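Local coordinates for flagellar hook-associated protein 3 (Bacillus cereus, PDB 5ZIY) that probably joins the flagellar hook to the filament, as a structural protein of the hook-filament junction, at residues 20-34 / 122-134. Residues are numbered along the deposited sequence; the frame is centred on the assembly and turned at random.
Sequences NMEQMQKDIADSKNV and WKLNDGYEFKAFR. With ZN (zinc ion), chain C.
Met24 and Asn125 bring the two backbones to 5.2 Å between CA atoms, where the type I turn of an antiparallel beta hairpin, Leu124 to Gly127, rests on the long N-terminal helix of this flagellin-like protein. The hairpin strands 120-123 and 129-133 then follow the helix as far as Val34. At the turn, Asp27 OD2 takes a weak hydrogen bond from Asn125 N (2.9 Å), while its OD1 accepts from Gln23 NE2 in a bond that comes from above the carboxylate plane; together these contacts probably restrain the carboxylate. A weak hydrogen bond also joins Asn20 ND2 to Asn125 OD1, the amide planes turned 45° apart. Met24, bent at chi2 (74°), brings its SD up to the turn and sets CE against Leu124 CD2 at 3.6 Å; helix 162-204 packs on this methionine through Leu197. Further along, Ser31 OG donates a hydrogen bond to Asp27 O and meets the ring edges of both Trp122 and Phe130. Ala132 CB lies over one face of the indole, and a classic beta bulge sets Ala132 and Phe133 opposite Val120. At this end Val34 splits its branches, CG1 against Ala132 O and CG2 3.6 Å from Trp122 CH2.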
# COMPACT_ATOMS: atom_id res chain seq x y z
N ASN A 20 28.90 -3.56 -10.44
CA ASN A 20 28.12 -2.99 -9.33
C ASN A 20 26.93 -2.18 -9.86
O ASN A 20 25.83 -2.28 -9.33
CB ASN A 20 29.00 -2.12 -8.45
CG ASN A 20 29.80 -2.95 -7.43
OD1 ASN A 20 30.94 -2.61 -7.10
ND2 ASN A 20 29.17 -3.99 -6.89
N MET A 21 27.16 -1.43 -10.94
CA MET A 21 26.13 -0.61 -11.53
C MET A 21 25.00 -1.41 -12.13
O MET A 21 23.85 -1.06 -11.95
CB MET A 21 26.71 0.28 -12.62
CG MET A 21 27.68 1.27 -12.03
SD MET A 21 28.06 2.58 -13.15
CE MET A 21 29.08 3.59 -12.05
N GLU A 22 25.33 -2.47 -12.84
CA GLU A 22 24.32 -3.42 -13.33
C GLU A 22 23.43 -3.99 -12.20
O GLU A 22 22.20 -4.07 -12.35
CB GLU A 22 24.97 -4.60 -14.05
N GLN A 23 24.04 -4.38 -11.10
CA GLN A 23 23.26 -5.02 -10.05
C GLN A 23 22.35 -3.98 -9.43
O GLN A 23 21.20 -4.24 -9.17
CB GLN A 23 24.17 -5.62 -8.96
CG GLN A 23 23.36 -6.30 -7.83
CD GLN A 23 22.45 -7.37 -8.40
OE1 GLN A 23 22.92 -8.29 -9.11
NE2 GLN A 23 21.15 -7.26 -8.12
N MET A 24 22.88 -2.80 -9.19
CA MET A 24 22.09 -1.71 -8.65
C MET A 24 20.90 -1.35 -9.54
O MET A 24 19.82 -1.08 -9.04
CB MET A 24 22.99 -0.49 -8.47
CG MET A 24 22.27 0.67 -7.83
SD MET A 24 21.99 0.45 -6.11
CE MET A 24 21.61 2.16 -5.61
N GLN A 25 21.10 -1.36 -10.86
CA GLN A 25 20.04 -1.13 -11.82
C GLN A 25 18.90 -2.16 -11.70
O GLN A 25 17.73 -1.81 -11.86
CB GLN A 25 20.61 -1.17 -13.27
N LYS A 26 19.27 -3.43 -11.49
CA LYS A 26 18.26 -4.47 -11.28
C LYS A 26 17.55 -4.27 -9.95
O LYS A 26 16.35 -4.39 -9.86
CB LYS A 26 18.89 -5.85 -11.34
CG LYS A 26 19.21 -6.23 -12.77
CD LYS A 26 20.45 -7.10 -12.90
CE LYS A 26 20.21 -8.56 -12.59
NZ LYS A 26 21.21 -9.40 -13.39
N ASP A 27 18.32 -3.95 -8.92
CA ASP A 27 17.76 -3.74 -7.59
C ASP A 27 16.76 -2.56 -7.65
O ASP A 27 15.67 -2.62 -7.07
CB ASP A 27 18.88 -3.42 -6.62
CG ASP A 27 19.71 -4.64 -6.24
OD1 ASP A 27 19.36 -5.80 -6.66
OD2 ASP A 27 20.69 -4.43 -5.45
N ILE A 28 17.12 -1.49 -8.36
CA ILE A 28 16.21 -0.34 -8.51
C ILE A 28 14.97 -0.78 -9.30
O ILE A 28 13.86 -0.52 -8.84
CB ILE A 28 16.89 0.89 -9.16
CG1 ILE A 28 17.90 1.48 -8.19
CG2 ILE A 28 15.86 1.96 -9.55
CD1 ILE A 28 18.76 2.59 -8.79
N ALA A 29 15.14 -1.46 -10.44
CA ALA A 29 13.97 -1.97 -11.16
C ALA A 29 13.04 -2.86 -10.28
O ALA A 29 11.85 -2.66 -10.25
CB ALA A 29 14.39 -2.71 -12.49
N ASP A 30 13.59 -3.81 -9.55
CA ASP A 30 12.78 -4.65 -8.67
C ASP A 30 12.04 -3.84 -7.64
O ASP A 30 10.84 -4.04 -7.42
CB ASP A 30 13.66 -5.70 -7.96
CG ASP A 30 14.25 -6.74 -8.93
OD1 ASP A 30 13.77 -6.87 -10.07
OD2 ASP A 30 15.19 -7.44 -8.53
N SER A 31 12.75 -2.89 -7.04
CA SER A 31 12.18 -2.09 -5.99
C SER A 31 11.07 -1.21 -6.49
O SER A 31 10.06 -1.05 -5.80
CB SER A 31 13.27 -1.23 -5.33
OG SER A 31 14.27 -2.09 -4.80
N LYS A 32 11.23 -0.62 -7.68
CA LYS A 32 10.22 0.28 -8.21
C LYS A 32 8.95 -0.49 -8.54
O LYS A 32 7.85 0.08 -8.49
CB LYS A 32 10.66 1.03 -9.46
CG LYS A 32 11.72 2.18 -9.31
CD LYS A 32 11.83 2.96 -10.69
N ASN A 33 9.07 -1.74 -8.97
CA ASN A 33 7.89 -2.54 -9.20
C ASN A 33 7.08 -2.75 -7.88
O ASN A 33 5.89 -2.58 -7.85
CB ASN A 33 8.27 -3.84 -9.85
CG ASN A 33 7.13 -4.80 -9.96
OD1 ASN A 33 6.08 -4.47 -10.52
ND2 ASN A 33 7.35 -6.05 -9.47
N VAL A 34 7.74 -3.08 -6.79
CA VAL A 34 7.06 -3.31 -5.52
C VAL A 34 6.43 -2.01 -5.00
O VAL A 34 5.29 -1.99 -4.58
CB VAL A 34 8.03 -3.90 -4.51
CG1 VAL A 34 7.49 -3.80 -3.13
CG2 VAL A 34 8.32 -5.37 -4.87
N TRP A 122 14.33 -4.79 2.11
CA TRP A 122 15.14 -5.03 0.91
C TRP A 122 16.28 -3.99 0.96
O TRP A 122 16.13 -2.85 1.53
CB TRP A 122 14.33 -4.76 -0.35
CG TRP A 122 13.51 -5.84 -0.80
CD1 TRP A 122 13.13 -6.95 -0.10
CD2 TRP A 122 12.93 -5.97 -2.09
NE1 TRP A 122 12.35 -7.75 -0.88
CE2 TRP A 122 12.23 -7.19 -2.11
CE3 TRP A 122 12.97 -5.20 -3.25
CZ2 TRP A 122 11.53 -7.63 -3.21
CZ3 TRP A 122 12.29 -5.63 -4.34
CH2 TRP A 122 11.57 -6.84 -4.32
N LYS A 123 17.41 -4.39 0.41
CA LYS A 123 18.60 -3.60 0.53
C LYS A 123 19.28 -3.49 -0.82
O LYS A 123 19.61 -4.48 -1.41
CB LYS A 123 19.49 -4.25 1.56
CG LYS A 123 20.80 -3.63 1.71
CD LYS A 123 21.54 -4.29 2.83
CE LYS A 123 23.01 -4.06 2.70
NZ LYS A 123 23.66 -4.00 4.02
N LEU A 124 19.41 -2.29 -1.32
CA LEU A 124 20.08 -2.07 -2.59
C LEU A 124 21.55 -2.48 -2.53
O LEU A 124 22.12 -2.57 -1.44
CB LEU A 124 20.00 -0.58 -2.96
CG LEU A 124 18.82 -0.10 -3.78
CD1 LEU A 124 17.57 -0.85 -3.44
CD2 LEU A 124 18.68 1.47 -3.68
N ASN A 125 22.15 -2.70 -3.70
CA ASN A 125 23.57 -3.08 -3.82
C ASN A 125 24.52 -2.10 -3.14
O ASN A 125 25.55 -2.51 -2.67
CB ASN A 125 24.01 -3.17 -5.29
CG ASN A 125 25.31 -3.97 -5.48
OD1 ASN A 125 26.26 -3.54 -6.15
ND2 ASN A 125 25.33 -5.15 -4.91
N ASP A 126 24.16 -0.82 -3.14
CA ASP A 126 24.95 0.23 -2.50
C ASP A 126 24.60 0.48 -1.02
O ASP A 126 25.02 1.49 -0.45
CB ASP A 126 24.78 1.58 -3.27
CG ASP A 126 23.46 2.29 -2.95
OD1 ASP A 126 22.58 1.68 -2.35
OD2 ASP A 126 23.29 3.48 -3.31
N GLY A 127 23.83 -0.39 -0.39
CA GLY A 127 23.53 -0.23 1.04
C GLY A 127 22.19 0.37 1.43
O GLY A 127 21.78 0.22 2.59
N TYR A 128 21.49 1.04 0.49
CA TYR A 128 20.21 1.67 0.83
C TYR A 128 19.12 0.62 1.16
O TYR A 128 18.84 -0.26 0.38
CB TYR A 128 19.73 2.61 -0.29
CG TYR A 128 18.43 3.32 0.02
CD1 TYR A 128 18.38 4.48 0.82
CD2 TYR A 128 17.24 2.83 -0.48
CE1 TYR A 128 17.15 5.14 1.09
CE2 TYR A 128 16.02 3.46 -0.19
CZ TYR A 128 15.97 4.60 0.57
OH TYR A 128 14.70 5.14 0.80
N GLU A 129 18.50 0.78 2.31
CA GLU A 129 17.46 -0.13 2.77
C GLU A 129 16.09 0.49 2.89
O GLU A 129 15.97 1.59 3.30
CB GLU A 129 17.82 -0.60 4.18
CG GLU A 129 19.09 -1.34 4.23
CD GLU A 129 19.26 -1.99 5.56
OE1 GLU A 129 19.18 -1.26 6.59
OE2 GLU A 129 19.42 -3.24 5.57
N PHE A 130 15.07 -0.25 2.53
CA PHE A 130 13.68 0.17 2.76
C PHE A 130 12.80 -1.03 3.07
O PHE A 130 13.18 -2.18 2.83
CB PHE A 130 13.13 0.92 1.57
CG PHE A 130 12.84 0.05 0.39
CD1 PHE A 130 13.87 -0.40 -0.42
CD2 PHE A 130 11.55 -0.29 0.06
CE1 PHE A 130 13.58 -1.19 -1.53
CE2 PHE A 130 11.28 -1.12 -1.02
CZ PHE A 130 12.30 -1.55 -1.80
N LYS A 131 11.62 -0.75 3.61
CA LYS A 131 10.62 -1.77 3.91
C LYS A 131 9.84 -2.06 2.68
O LYS A 131 9.14 -1.19 2.20
CB LYS A 131 9.67 -1.28 4.99
CG LYS A 131 10.39 -0.92 6.30
CD LYS A 131 9.58 0.07 7.07
CE LYS A 131 10.20 0.41 8.45
NZ LYS A 131 10.14 -0.84 9.28
N ALA A 132 9.98 -3.27 2.16
CA ALA A 132 9.32 -3.68 0.94
C ALA A 132 7.95 -4.30 1.25
O ALA A 132 7.00 -4.08 0.47
CB ALA A 132 10.17 -4.69 0.20
N PHE A 133 7.87 -5.14 2.30
CA PHE A 133 6.60 -5.81 2.68
C PHE A 133 6.37 -5.56 4.15
O PHE A 133 7.27 -5.76 4.97
CB PHE A 133 6.63 -7.30 2.36
CG PHE A 133 6.96 -7.58 0.93
CD1 PHE A 133 5.96 -7.67 -0.01
CD2 PHE A 133 8.27 -7.74 0.53
CE1 PHE A 133 6.24 -7.90 -1.32
CE2 PHE A 133 8.58 -7.98 -0.83
CZ PHE A 133 7.55 -8.05 -1.75
N ARG A 134 5.21 -5.01 4.49
CA ARG A 134 5.03 -4.45 5.84
C ARG A 134 3.85 -5.05 6.50
O ARG A 134 2.94 -5.49 5.84
CB ARG A 134 4.85 -2.92 5.76
CG ARG A 134 6.10 -2.22 5.35
CD ARG A 134 5.91 -0.69 5.18
NE ARG A 134 5.87 0.00 6.46
CZ ARG A 134 5.94 1.33 6.60
NH1 ARG A 134 6.03 2.11 5.54
NH2 ARG A 134 5.91 1.88 7.81
ZN ZN C . 20.29 -3.67 7.50